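Local coordinates for holo-[acyl-carrier-protein] synthase (Helicobacter pylori, PDB 5XUK) that belongs to the 4'-phosphopantetheinyl transferase superfamily and holds coenzyme A between neighbouring subunits of a three-chain assembly, at residues A[51-54]-A[55-59]; A[22-25]-A[26-29]; A[87-91]-A[92-96]; A[37-40]-A[41-44]. All blocks are in the same frame, centred on the assembly; numbering follows the deposited sequence.

Interaction 1 (A[51-54]-A[55-59]); sequences EACS and KALQV. With COA (coenzyme A), chain B.
K55 CG stands anti to its own carbonyl carbon (chi1 -66°) and passes E51 O at 3.5 Å; with its later torsions all near 180°, the chain runs straight alongside coenzyme A. S54 OG, held between its backbone N and carbonyl carbon (chi1 63°), is turned back onto the same E51 O at 2.6 Å. E51 O therefore accepts twice: from that hydroxyl, off to one side, and from K55 N at 3.0 Å. At its far end K55 NZ donates to O2A of coenzyme A at 3.0 Å, while D5 (a salt bridge), I4 O and I101 O of the second subunit also grip it. Helix 40-56 closes here with a Schellman motif: Q58 has positive phi (71°) and V59 N bonds back to S54 O at 3.2 Å. Following that reversal, Q58 O accepts from the coenzyme A amine N6A at 3.0 Å, so this helix end meets the adenine through a backbone carbonyl. K55 CB lies 3.8 Å from the adenine atom C2A. E51 OE1 receives a weak bond from coenzyme A N8P, at 3.4 Å.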
loop_
_atom_site.group_PDB
_atom_site.type_symbol
_atom_site.label_atom_id
_atom_site.label_comp_id
_atom_site.label_asym_id
_atom_site.label_seq_id
_atom_site.Cartn_x
_atom_site.Cartn_y
_atom_site.Cartn_z
ATOM N N GLU A 51 9.972 -8.063 -3.607
ATOM C CA GLU A 51 8.901 -8.890 -3.064
ATOM C C GLU A 51 7.535 -8.492 -3.626
ATOM O O GLU A 51 6.796 -9.346 -4.095
ATOM C CB GLU A 51 8.892 -8.804 -1.554
ATOM C CG GLU A 51 10.107 -9.419 -0.885
ATOM C CD GLU A 51 10.165 -10.936 -1.017
ATOM O OE1 GLU A 51 10.878 -11.568 -0.206
ATOM O OE2 GLU A 51 9.498 -11.495 -1.914
ATOM N N ALA A 52 7.238 -7.189 -3.648
ATOM C CA ALA A 52 5.926 -6.689 -4.068
ATOM C C ALA A 52 5.665 -7.002 -5.526
ATOM O O ALA A 52 4.518 -7.240 -5.934
ATOM C CB ALA A 52 5.836 -5.186 -3.831
ATOM N N CYS A 53 6.732 -6.943 -6.321
ATOM C CA CYS A 53 6.680 -7.296 -7.738
ATOM C C CYS A 53 6.367 -8.779 -7.952
ATOM O O CYS A 53 5.662 -9.135 -8.906
ATOM C CB CYS A 53 8.023 -7.009 -8.411
ATOM S SG CYS A 53 7.916 -7.114 -10.210
ATOM N N SER A 54 6.935 -9.630 -7.098
ATOM C CA SER A 54 6.749 -11.068 -7.227
ATOM C C SER A 54 5.324 -11.442 -6.826
ATOM O O SER A 54 4.731 -12.317 -7.442
ATOM C CB SER A 54 7.779 -11.852 -6.422
ATOM O OG SER A 54 7.712 -11.644 -5.008
ATOM N N LYS A 55 4.772 -10.741 -5.833
ATOM C CA LYS A 55 3.377 -10.937 -5.423
ATOM C C LYS A 55 2.395 -10.403 -6.457
ATOM O O LYS A 55 1.311 -10.952 -6.624
ATOM C CB LYS A 55 3.091 -10.248 -4.098
ATOM C CG LYS A 55 3.820 -10.805 -2.896
ATOM C CD LYS A 55 3.268 -10.144 -1.650
ATOM C CE LYS A 55 4.023 -10.569 -0.423
ATOM N NZ LYS A 55 3.554 -9.767 0.720
ATOM N N ALA A 56 2.767 -9.323 -7.138
ATOM C CA ALA A 56 1.893 -8.708 -8.132
ATOM C C ALA A 56 1.717 -9.621 -9.342
ATOM O O ALA A 56 0.657 -9.617 -9.960
ATOM C CB ALA A 56 2.436 -7.347 -8.558
ATOM N N LEU A 57 2.777 -10.364 -9.685
ATOM C CA LEU A 57 2.775 -11.379 -10.756
ATOM C C LEU A 57 2.284 -12.749 -10.238
ATOM O O LEU A 57 2.213 -13.708 -11.003
ATOM C CB LEU A 57 4.186 -11.552 -11.343
ATOM C CG LEU A 57 4.885 -10.362 -12.014
ATOM C CD1 LEU A 57 6.345 -10.684 -12.288
ATOM C CD2 LEU A 57 4.186 -9.954 -13.300
ATOM N N GLN A 58 2.014 -12.837 -8.935
ATOM C CA GLN A 58 1.366 -13.998 -8.287
ATOM C C GLN A 58 2.224 -15.269 -8.188
ATOM O O GLN A 58 1.717 -16.360 -7.845
ATOM C CB GLN A 58 -0.004 -14.274 -8.918
ATOM C CG GLN A 58 -0.912 -13.048 -8.882
ATOM C CD GLN A 58 -2.378 -13.400 -8.726
ATOM O OE1 GLN A 58 -3.013 -13.891 -9.659
ATOM N NE2 GLN A 58 -2.928 -13.137 -7.543
ATOM N N VAL A 59 3.531 -15.115 -8.406
ATOM C CA VAL A 59 4.461 -16.239 -8.291
ATOM C C VAL A 59 5.337 -16.219 -7.014
ATOM O O VAL A 59 5.832 -17.265 -6.578
ATOM C CB VAL A 59 5.334 -16.353 -9.554
ATOM C CG1 VAL A 59 6.224 -15.124 -9.723
ATOM C CG2 VAL A 59 6.167 -17.619 -9.489
HETATM N N1A COA B . 1.527 -14.401 -4.989
HETATM C C2A COA B . 0.969 -13.363 -4.330
HETATM N N3A COA B . 0.965 -13.271 -2.989
HETATM C C4A COA B . 1.513 -14.240 -2.236
HETATM C C5A COA B . 2.135 -15.400 -2.889
HETATM C C6A COA B . 2.118 -15.433 -4.362
HETATM N N6A COA B . 2.675 -16.461 -5.055
HETATM N N7A COA B . 2.590 -16.194 -1.907
HETATM C C8A COA B . 2.308 -15.605 -0.713
HETATM N N9A COA B . 1.649 -14.436 -0.929
HETATM C C1B COA B . 1.141 -13.527 0.106
HETATM C C2B COA B . 0.235 -14.304 1.068
HETATM O O2B COA B . -1.037 -13.678 1.236
HETATM C C3B COA B . 0.965 -14.303 2.389
HETATM O O3B COA B . 0.124 -14.102 3.521
HETATM P P3B COA B . -0.784 -15.291 4.157
HETATM O O7A COA B . 0.026 -16.552 3.932
HETATM O O8A COA B . -0.869 -14.951 5.623
HETATM O O9A COA B . -2.069 -15.164 3.358
HETATM C C4B COA B . 1.893 -13.125 2.231
HETATM O O4B COA B . 2.241 -13.030 0.852
HETATM C C5B COA B . 3.125 -13.247 3.094
HETATM O O5B COA B . 3.312 -11.931 3.562
HETATM P P1A COA B . 4.745 -11.308 3.782
HETATM O O1A COA B . 5.109 -11.821 5.160
HETATM O O2A COA B . 4.771 -9.831 3.472
HETATM O O3A COA B . 5.536 -11.985 2.585
HETATM P P2A COA B . 7.130 -12.118 2.646
HETATM O O4A COA B . 7.765 -10.781 2.288
HETATM O O5A COA B . 7.479 -12.782 3.966
HETATM O O6A COA B . 7.333 -13.189 1.446
HETATM C CBP COA B . 6.993 -14.259 -0.737
HETATM C CCP COA B . 6.377 -13.434 0.397
HETATM C CDP COA B . 6.068 -15.404 -1.120
HETATM C CEP COA B . 7.184 -13.370 -1.957
HETATM C CAP COA B . 8.329 -14.843 -0.239
HETATM O OAP COA B . 8.075 -16.025 0.528
HETATM C C9P COA B . 9.300 -15.193 -1.324
HETATM O O9P COA B . 8.936 -15.779 -2.332
HETATM N N8P COA B . 10.565 -14.837 -1.085
#

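Interaction 2 (A[22-25]-A[26-29]); sequences KFLE and RFLS
The rings of F23 and F27 are turned obliquely against each other, with planes at 54° and centroids 5.0 Å apart, which makes the pair neither a stack nor an edge-to-face contact. F27 CE1 does most of the touching: it lies over one face of F23, displaced toward the rim, and comes to 3.6 Å from F23 CZ. The two rings leave the backbone by different first torsions. F23 extends anti to its backbone N (chi1 -178°), whereas F27 rises between its N and carbonyl carbon (chi1 72°), a setting that also places L24 O over one face of its ring. L24 CD2 reaches F27 CZ at 4.0 Å and L28 CD1 at 4.2 Å. These apolar groups lie where helix 21-27 gives way to the following turn; there L28 N bonds to L24 O at 2.8 Å and the F27 N bond to that oxygen is weak. Helix 40-56 covers F27, with F47 meeting its ring edge-to-face. A water donates to both E25 O and L28 O, bridging the two carbonyls. R26 instead runs extended across the K22 backbone, its CD 3.1 Å from K22 O and one guanidinium face above K22 C. Since K22 NZ and R26 NH1 stay 5.7 Å apart in an exposed position, their like charges probably repel mildly; the contact between them consists of aliphatic and backbone atoms, and no bond joins the charged ends.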
loop_
_atom_site.group_PDB
_atom_site.type_symbol
_atom_site.label_atom_id
_atom_site.label_comp_id
_atom_site.label_asym_id
_atom_site.label_seq_id
_atom_site.Cartn_x
_atom_site.Cartn_y
_atom_site.Cartn_z
ATOM N N LYS A 22 27.070 -11.385 1.070
ATOM C CA LYS A 22 26.355 -12.625 0.782
ATOM C C LYS A 22 24.850 -12.350 0.709
ATOM O O LYS A 22 24.170 -12.842 -0.191
ATOM C CB LYS A 22 26.687 -13.703 1.825
ATOM C CG LYS A 22 27.065 -15.052 1.224
ATOM C CD LYS A 22 27.861 -15.910 2.203
ATOM C CE LYS A 22 28.497 -17.109 1.513
ATOM N NZ LYS A 22 29.196 -18.006 2.478
ATOM N N PHE A 23 24.341 -11.535 1.631
ATOM C CA PHE A 23 22.938 -11.116 1.588
ATOM C C PHE A 23 22.650 -10.192 0.407
ATOM O O PHE A 23 21.833 -10.519 -0.461
ATOM C CB PHE A 23 22.531 -10.426 2.899
ATOM C CG PHE A 23 21.079 -10.001 2.951
ATOM C CD1 PHE A 23 20.058 -10.889 2.600
ATOM C CD2 PHE A 23 20.733 -8.718 3.372
ATOM C CE1 PHE A 23 18.728 -10.502 2.656
ATOM C CE2 PHE A 23 19.401 -8.326 3.428
ATOM C CZ PHE A 23 18.399 -9.220 3.071
ATOM N N LEU A 24 23.323 -9.045 0.374
ATOM C CA LEU A 24 23.005 -8.015 -0.608
ATOM C C LEU A 24 23.033 -8.516 -2.023
ATOM O O LEU A 24 22.166 -8.175 -2.830
ATOM C CB LEU A 24 23.976 -6.843 -0.517
ATOM C CG LEU A 24 23.659 -5.757 0.493
ATOM C CD1 LEU A 24 24.561 -4.564 0.186
ATOM C CD2 LEU A 24 22.186 -5.375 0.448
ATOM N N GLU A 25 24.038 -9.322 -2.335
ATOM C CA GLU A 25 24.297 -9.673 -3.723
ATOM C C GLU A 25 23.372 -10.751 -4.236
ATOM O O GLU A 25 23.264 -10.944 -5.437
ATOM C CB GLU A 25 25.775 -10.011 -3.910
ATOM C CG GLU A 25 26.642 -8.765 -3.759
ATOM C CD GLU A 25 28.131 -9.046 -3.676
ATOM O OE1 GLU A 25 28.886 -8.082 -3.408
ATOM O OE2 GLU A 25 28.551 -10.210 -3.867
ATOM N N ARG A 26 22.668 -11.412 -3.324
ATOM C CA ARG A 26 21.550 -12.294 -3.683
ATOM C C ARG A 26 20.379 -11.534 -4.308
ATOM O O ARG A 26 19.817 -11.994 -5.292
ATOM C CB ARG A 26 21.059 -13.095 -2.466
ATOM C CG ARG A 26 21.973 -14.253 -2.065
ATOM C CD ARG A 26 21.706 -14.721 -0.635
ATOM N NE ARG A 26 22.679 -15.720 -0.175
ATOM C CZ ARG A 26 22.759 -16.204 1.069
ATOM N NH1 ARG A 26 23.689 -17.109 1.365
ATOM N NH2 ARG A 26 21.925 -15.794 2.024
ATOM N N PHE A 27 20.000 -10.376 -3.768
ATOM C CA PHE A 27 18.841 -9.662 -4.359
ATOM C C PHE A 27 19.127 -8.363 -5.100
ATOM O O PHE A 27 18.293 -7.913 -5.902
ATOM C CB PHE A 27 17.696 -9.472 -3.338
ATOM C CG PHE A 27 17.974 -8.463 -2.269
ATOM C CD1 PHE A 27 18.718 -8.803 -1.162
ATOM C CD2 PHE A 27 17.442 -7.172 -2.351
ATOM C CE1 PHE A 27 18.977 -7.866 -0.175
ATOM C CE2 PHE A 27 17.684 -6.237 -1.355
ATOM C CZ PHE A 27 18.458 -6.586 -0.268
ATOM N N LEU A 28 20.300 -7.772 -4.882
ATOM C CA LEU A 28 20.652 -6.530 -5.588
ATOM C C LEU A 28 21.793 -6.744 -6.568
ATOM O O LEU A 28 22.855 -7.236 -6.207
ATOM C CB LEU A 28 20.996 -5.416 -4.586
ATOM C CG LEU A 28 19.829 -4.956 -3.696
ATOM C CD1 LEU A 28 20.215 -3.739 -2.874
ATOM C CD2 LEU A 28 18.591 -4.657 -4.538
ATOM N N SER A 29 21.553 -6.360 -7.816
ATOM C CA SER A 29 22.609 -6.190 -8.802
ATOM C C SER A 29 23.486 -4.991 -8.437
ATOM O O SER A 29 23.000 -4.077 -7.781
ATOM C CB SER A 29 21.987 -5.864 -10.154
ATOM O OG SER A 29 21.551 -4.497 -10.152
HETATM O O HOH W 1 24.312 -9.167 -7.231
#

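Interaction 3 (A[87-91]-A[92-96]); sequences EKMDY and FNIQS
F92 N donates to K88 O at 2.9 Å, a bond in the closing turn of helix 86-91, which ends in a Schellman motif. N93 is its C-prime residue, with phi of 65°; I94 N reaches back to M89 O at 2.8 Å, and N93 N makes a weak bond to D90 O. The side chain of F92 can be followed outward from this turn. Its CB sits 3.5 Å from K88 O. Because CG lies anti to the carbonyl carbon (chi1 -75°), the ring stays beside that same oxygen, and K88 O approaches the ring at its edge, near the ring plane, 3.4 Å from CD1. Next along this side, CE1 meets Y91 CD2 at 3.8 Å and has K88 CD as a looser neighbour, the K88 and F92 side chains lying side by side and pointing the same way. At the tip, CZ is 3.9 Å from Y91 CE2. The pair is T-shaped: the edge of Y91 is directed at the face of F92, CD2 stands over the centre of that face, and the planes meet at 71°. K88 continues past the ring, and its NZ bonds to E64 O, which ties this surface turn to the loop holding E64. M89 and I94 cross at about a right angle, M89 CG lying 4.2 Å from I94 CB.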
loop_
_atom_site.group_PDB
_atom_site.type_symbol
_atom_site.label_atom_id
_atom_site.label_comp_id
_atom_site.label_asym_id
_atom_site.label_seq_id
_atom_site.Cartn_x
_atom_site.Cartn_y
_atom_site.Cartn_z
ATOM N N GLU A 87 12.721 -11.473 -21.753
ATOM C CA GLU A 87 12.115 -12.798 -21.832
ATOM C C GLU A 87 10.996 -12.931 -20.803
ATOM O O GLU A 87 9.841 -13.170 -21.168
ATOM C CB GLU A 87 13.164 -13.897 -21.611
ATOM C CG GLU A 87 14.029 -14.205 -22.833
ATOM C CD GLU A 87 15.061 -13.129 -23.149
ATOM O OE1 GLU A 87 15.489 -12.401 -22.220
ATOM O OE2 GLU A 87 15.454 -13.018 -24.335
ATOM N N LYS A 88 11.349 -12.763 -19.527
ATOM C CA LYS A 88 10.386 -12.811 -18.411
ATOM C C LYS A 88 9.193 -11.881 -18.630
ATOM O O LYS A 88 8.062 -12.205 -18.256
ATOM C CB LYS A 88 11.067 -12.441 -17.095
ATOM C CG LYS A 88 12.099 -13.444 -16.611
ATOM C CD LYS A 88 11.444 -14.691 -16.052
ATOM C CE LYS A 88 12.485 -15.715 -15.634
ATOM N NZ LYS A 88 11.853 -16.951 -15.098
ATOM N N MET A 89 9.459 -10.732 -19.246
ATOM C CA MET A 89 8.421 -9.773 -19.611
ATOM C C MET A 89 7.395 -10.400 -20.560
ATOM O O MET A 89 6.201 -10.091 -20.484
ATOM C CB MET A 89 9.065 -8.531 -20.241
ATOM C CG MET A 89 8.131 -7.343 -20.408
ATOM S SD MET A 89 8.860 -5.788 -19.846
ATOM C CE MET A 89 8.690 -5.947 -18.070
ATOM N N ASP A 90 7.865 -11.283 -21.443
ATOM C CA ASP A 90 6.987 -12.045 -22.340
ATOM C C ASP A 90 6.395 -13.282 -21.672
ATOM O O ASP A 90 5.203 -13.548 -21.830
ATOM C CB ASP A 90 7.727 -12.448 -23.623
ATOM C CG ASP A 90 7.531 -11.450 -24.751
ATOM O OD1 ASP A 90 7.161 -10.285 -24.476
ATOM O OD2 ASP A 90 7.747 -11.839 -25.918
ATOM N N TYR A 91 7.213 -14.031 -20.932
ATOM C CA TYR A 91 6.731 -15.227 -20.227
ATOM C C TYR A 91 5.558 -14.926 -19.294
ATOM O O TYR A 91 4.626 -15.726 -19.193
ATOM C CB TYR A 91 7.851 -15.891 -19.427
ATOM C CG TYR A 91 7.339 -16.975 -18.505
ATOM C CD1 TYR A 91 6.843 -18.169 -19.014
ATOM C CD2 TYR A 91 7.325 -16.796 -17.124
ATOM C CE1 TYR A 91 6.360 -19.165 -18.177
ATOM C CE2 TYR A 91 6.848 -17.787 -16.277
ATOM C CZ TYR A 91 6.365 -18.967 -16.809
ATOM O OH TYR A 91 5.888 -19.949 -15.973
ATOM N N PHE A 92 5.618 -13.784 -18.607
ATOM C CA PHE A 92 4.522 -13.331 -17.739
ATOM C C PHE A 92 3.508 -12.488 -18.508
ATOM O O PHE A 92 2.427 -12.198 -17.994
ATOM C CB PHE A 92 5.061 -12.546 -16.531
ATOM C CG PHE A 92 5.696 -13.416 -15.477
ATOM C CD1 PHE A 92 7.069 -13.428 -15.293
ATOM C CD2 PHE A 92 4.918 -14.231 -14.674
ATOM C CE1 PHE A 92 7.652 -14.236 -14.330
ATOM C CE2 PHE A 92 5.495 -15.037 -13.705
ATOM C CZ PHE A 92 6.865 -15.041 -13.533
ATOM N N ASN A 93 3.869 -12.091 -19.729
ATOM C CA ASN A 93 2.981 -11.347 -20.628
ATOM C C ASN A 93 2.628 -9.958 -20.075
ATOM O O ASN A 93 1.454 -9.629 -19.876
ATOM C CB ASN A 93 1.718 -12.177 -20.930
ATOM C CG ASN A 93 1.023 -11.757 -22.219
ATOM O OD1 ASN A 93 1.186 -10.632 -22.702
ATOM N ND2 ASN A 93 0.235 -12.669 -22.780
ATOM N N ILE A 94 3.659 -9.146 -19.850
ATOM C CA ILE A 94 3.511 -7.852 -19.182
ATOM C C ILE A 94 3.574 -6.697 -20.168
ATOM O O ILE A 94 4.470 -6.633 -21.002
ATOM C CB ILE A 94 4.622 -7.633 -18.125
ATOM C CG1 ILE A 94 4.699 -8.815 -17.149
ATOM C CG2 ILE A 94 4.410 -6.322 -17.377
ATOM C CD1 ILE A 94 3.361 -9.253 -16.586
ATOM N N GLN A 95 2.625 -5.777 -20.050
ATOM C CA GLN A 95 2.617 -4.559 -20.854
ATOM C C GLN A 95 3.449 -3.478 -20.159
ATOM O O GLN A 95 4.276 -2.817 -20.793
ATOM C CB GLN A 95 1.180 -4.071 -21.065
ATOM C CG GLN A 95 0.290 -5.062 -21.810
ATOM C CD GLN A 95 -1.059 -5.270 -21.138
ATOM O OE1 GLN A 95 -1.725 -4.314 -20.736
ATOM N NE2 GLN A 95 -1.465 -6.528 -21.011
ATOM N N SER A 96 3.232 -3.318 -18.854
ATOM C CA SER A 96 3.895 -2.268 -18.078
ATOM C C SER A 96 3.851 -2.563 -16.578
ATOM O O SER A 96 2.884 -3.146 -16.079
ATOM C CB SER A 96 3.232 -0.917 -18.357
ATOM O OG SER A 96 1.834 -0.988 -18.132
#

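Interaction 4 (A[37-40]-A[41-44]); sequences KDKS and SSIA. With COA (coenzyme A), chain C.
S40 O takes the shortest sound bond of this turn, from A44 N at 2.9 Å, with an N-H...O angle of 165°. One residue earlier, K39 O accepts from I43 N at 3.0 Å. The same carbonyl oxygen is covered by the I43 side chain: CG1 lies 3.4 Å from K39 O, and CD1 carries on along the turn to within 4.2 Å of D38 C. These bonds mark the first turn of helix 40-56, with K39 in the N-cap position after the short loop that leaves helix 30-36. S40 OG turns out of the turn and bonds to E13, joining the helix start to helix 9-15. S42 OG is directed differently: anti to its carbonyl carbon (chi1 -54°), it lies beside the K39 side chain, 3.7 Å from K39 CB. K39 bends at chi3 (-78°), which curls the chain round so that its CE also lies 3.7 Å from S42 OG. From this position S42 OG faces the 3'-phosphate (P3B) of coenzyme A, with O8A 3.2 Å away, and S42 is one of the residues lining the coenzyme A pocket. The phosphate lies beside the first turn of the helix. S102 and H103 of this chain bond to the same coenzyme A, whose remaining partners include K55 and Q58 of the third subunit.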
loop_
_atom_site.group_PDB
_atom_site.type_symbol
_atom_site.label_atom_id
_atom_site.label_comp_id
_atom_site.label_asym_id
_atom_site.label_seq_id
_atom_site.Cartn_x
_atom_site.Cartn_y
_atom_site.Cartn_z
ATOM N N LYS A 37 23.229 3.186 -1.892
ATOM C CA LYS A 37 24.281 3.978 -1.237
ATOM C C LYS A 37 24.638 3.526 0.161
ATOM O O LYS A 37 24.890 4.365 1.032
ATOM C CB LYS A 37 23.861 5.448 -1.162
ATOM C CG LYS A 37 23.442 6.055 -2.491
ATOM C CD LYS A 37 23.067 7.524 -2.323
ATOM C CE LYS A 37 22.629 8.151 -3.640
ATOM N NZ LYS A 37 22.675 9.645 -3.599
ATOM N N ASP A 38 24.657 2.218 0.396
ATOM C CA ASP A 38 24.834 1.666 1.753
ATOM C C ASP A 38 23.668 1.954 2.734
ATOM O O ASP A 38 23.762 1.577 3.900
ATOM C CB ASP A 38 26.127 2.189 2.414
ATOM C CG ASP A 38 27.400 1.546 1.860
ATOM O OD1 ASP A 38 27.478 0.293 1.776
ATOM O OD2 ASP A 38 28.342 2.316 1.558
ATOM N N LYS A 39 22.604 2.638 2.315
ATOM C CA LYS A 39 21.575 3.037 3.290
ATOM C C LYS A 39 20.617 1.880 3.562
ATOM O O LYS A 39 19.916 1.417 2.669
ATOM C CB LYS A 39 20.824 4.287 2.837
ATOM C CG LYS A 39 21.723 5.517 2.787
ATOM C CD LYS A 39 20.949 6.802 2.523
ATOM C CE LYS A 39 20.572 6.964 1.056
ATOM N NZ LYS A 39 19.992 8.312 0.776
ATOM N N SER A 40 20.604 1.408 4.798
ATOM C CA SER A 40 19.706 0.308 5.177
ATOM C C SER A 40 18.223 0.523 4.803
ATOM O O SER A 40 17.537 -0.435 4.468
ATOM C CB SER A 40 19.820 0.038 6.668
ATOM O OG SER A 40 19.291 1.136 7.389
ATOM N N SER A 41 17.741 1.766 4.847
ATOM C CA SER A 41 16.336 2.052 4.573
ATOM C C SER A 41 16.029 1.947 3.071
ATOM O O SER A 41 14.958 1.499 2.683
ATOM C CB SER A 41 15.953 3.441 5.122
ATOM O OG SER A 41 16.861 4.440 4.656
ATOM N N SER A 42 16.980 2.353 2.233
ATOM C CA SER A 42 16.898 2.160 0.783
ATOM C C SER A 42 17.044 0.691 0.365
ATOM O O SER A 42 16.478 0.261 -0.641
ATOM C CB SER A 42 18.002 2.959 0.076
ATOM O OG SER A 42 17.974 4.335 0.434
ATOM N N ILE A 43 17.842 -0.059 1.099
ATOM C CA ILE A 43 18.012 -1.477 0.815
ATOM C C ILE A 43 16.701 -2.210 1.193
ATOM O O ILE A 43 16.095 -2.876 0.365
ATOM C CB ILE A 43 19.241 -2.043 1.556
ATOM C CG1 ILE A 43 20.527 -1.428 0.987
ATOM C CG2 ILE A 43 19.308 -3.561 1.420
ATOM C CD1 ILE A 43 21.748 -1.658 1.850
ATOM N N ALA A 44 16.247 -2.029 2.420
ATOM C CA ALA A 44 14.896 -2.479 2.815
ATOM C C ALA A 44 13.856 -2.176 1.735
ATOM O O ALA A 44 13.103 -3.055 1.361
ATOM C CB ALA A 44 14.506 -1.862 4.138
HETATM N N1A COA C . 8.436 10.004 -7.960
HETATM C C2A COA C . 8.116 8.826 -7.381
HETATM N N3A COA C . 8.751 8.355 -6.293
HETATM C C4A COA C . 9.763 9.044 -5.741
HETATM C C5A COA C . 10.166 10.331 -6.323
HETATM C C6A COA C . 9.420 10.799 -7.505
HETATM N N6A COA C . 9.716 11.979 -8.109
HETATM N N7A COA C . 11.186 10.786 -5.578
HETATM C C8A COA C . 11.426 9.888 -4.585
HETATM N N9A COA C . 10.569 8.839 -4.704
HETATM C C1B COA C . 10.535 7.650 -3.846
HETATM C C2B COA C . 11.925 7.004 -3.813
HETATM O O2B COA C . 11.882 5.612 -4.126
HETATM C C3B COA C . 12.409 7.176 -2.393
HETATM O O3B COA C . 13.089 6.040 -1.867
HETATM P P3B COA C . 14.637 5.701 -2.229
HETATM O O7A COA C . 15.291 7.057 -2.410
HETATM O O8A COA C . 15.162 5.002 -1.003
HETATM O O9A COA C . 14.486 4.854 -3.480
HETATM C C4B COA C . 11.116 7.386 -1.646
HETATM O O4B COA C . 10.213 8.053 -2.524
HETATM C C5B COA C . 11.312 8.169 -0.371
HETATM O O5B COA C . 10.453 7.514 0.534
HETATM P P1A COA C . 9.656 8.289 1.654
HETATM O O1A COA C . 10.687 8.405 2.757
HETATM O O2A COA C . 8.305 7.670 1.916
HETATM O O3A COA C . 9.337 9.643 0.891
HETATM P P2A COA C . 9.015 10.976 1.716
HETATM O O4A COA C . 7.574 10.933 2.207
HETATM O O5A COA C . 10.140 11.174 2.716
HETATM O O6A COA C . 9.180 12.054 0.515
HETATM C CBP COA C . 8.983 13.002 -1.740
HETATM C CCP COA C . 9.100 11.735 -0.887
HETATM C CDP COA C . 9.963 12.949 -2.902
HETATM C CEP COA C . 7.573 13.097 -2.308
HETATM C CAP COA C . 9.325 14.214 -0.854
HETATM O OAP COA C . 10.747 14.360 -0.774
HETATM C C9P COA C . 8.752 15.516 -1.326
HETATM O O9P COA C . 8.795 15.832 -2.505
HETATM N N8P COA C . 8.228 16.282 -0.367
#

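Interactions 1 and 4 lie on one helix, 40-56, with centres about 21 Å apart. Each meets a different coenzyme A: interaction 4 faces the 3'-phosphate from the helix start, interaction 1 the adenine and diphosphate from its end. Neighbouring subunits complete both pockets, so a single site joins the end of this helix in one chain to its beginning in another. Interaction 2 packs against the start of the helix, F27 CZ lying 3.6 Å and L24 CD2 3.5 Å from I43 CG2. Interaction 3 packs against the other end, where I94 CD1 is 3.5 Å from L57 CD2 and F92 CZ 3.9 Å from V59 CG1. Interactions 3 and 4 are farthest apart, their centres about 28 Å from each other.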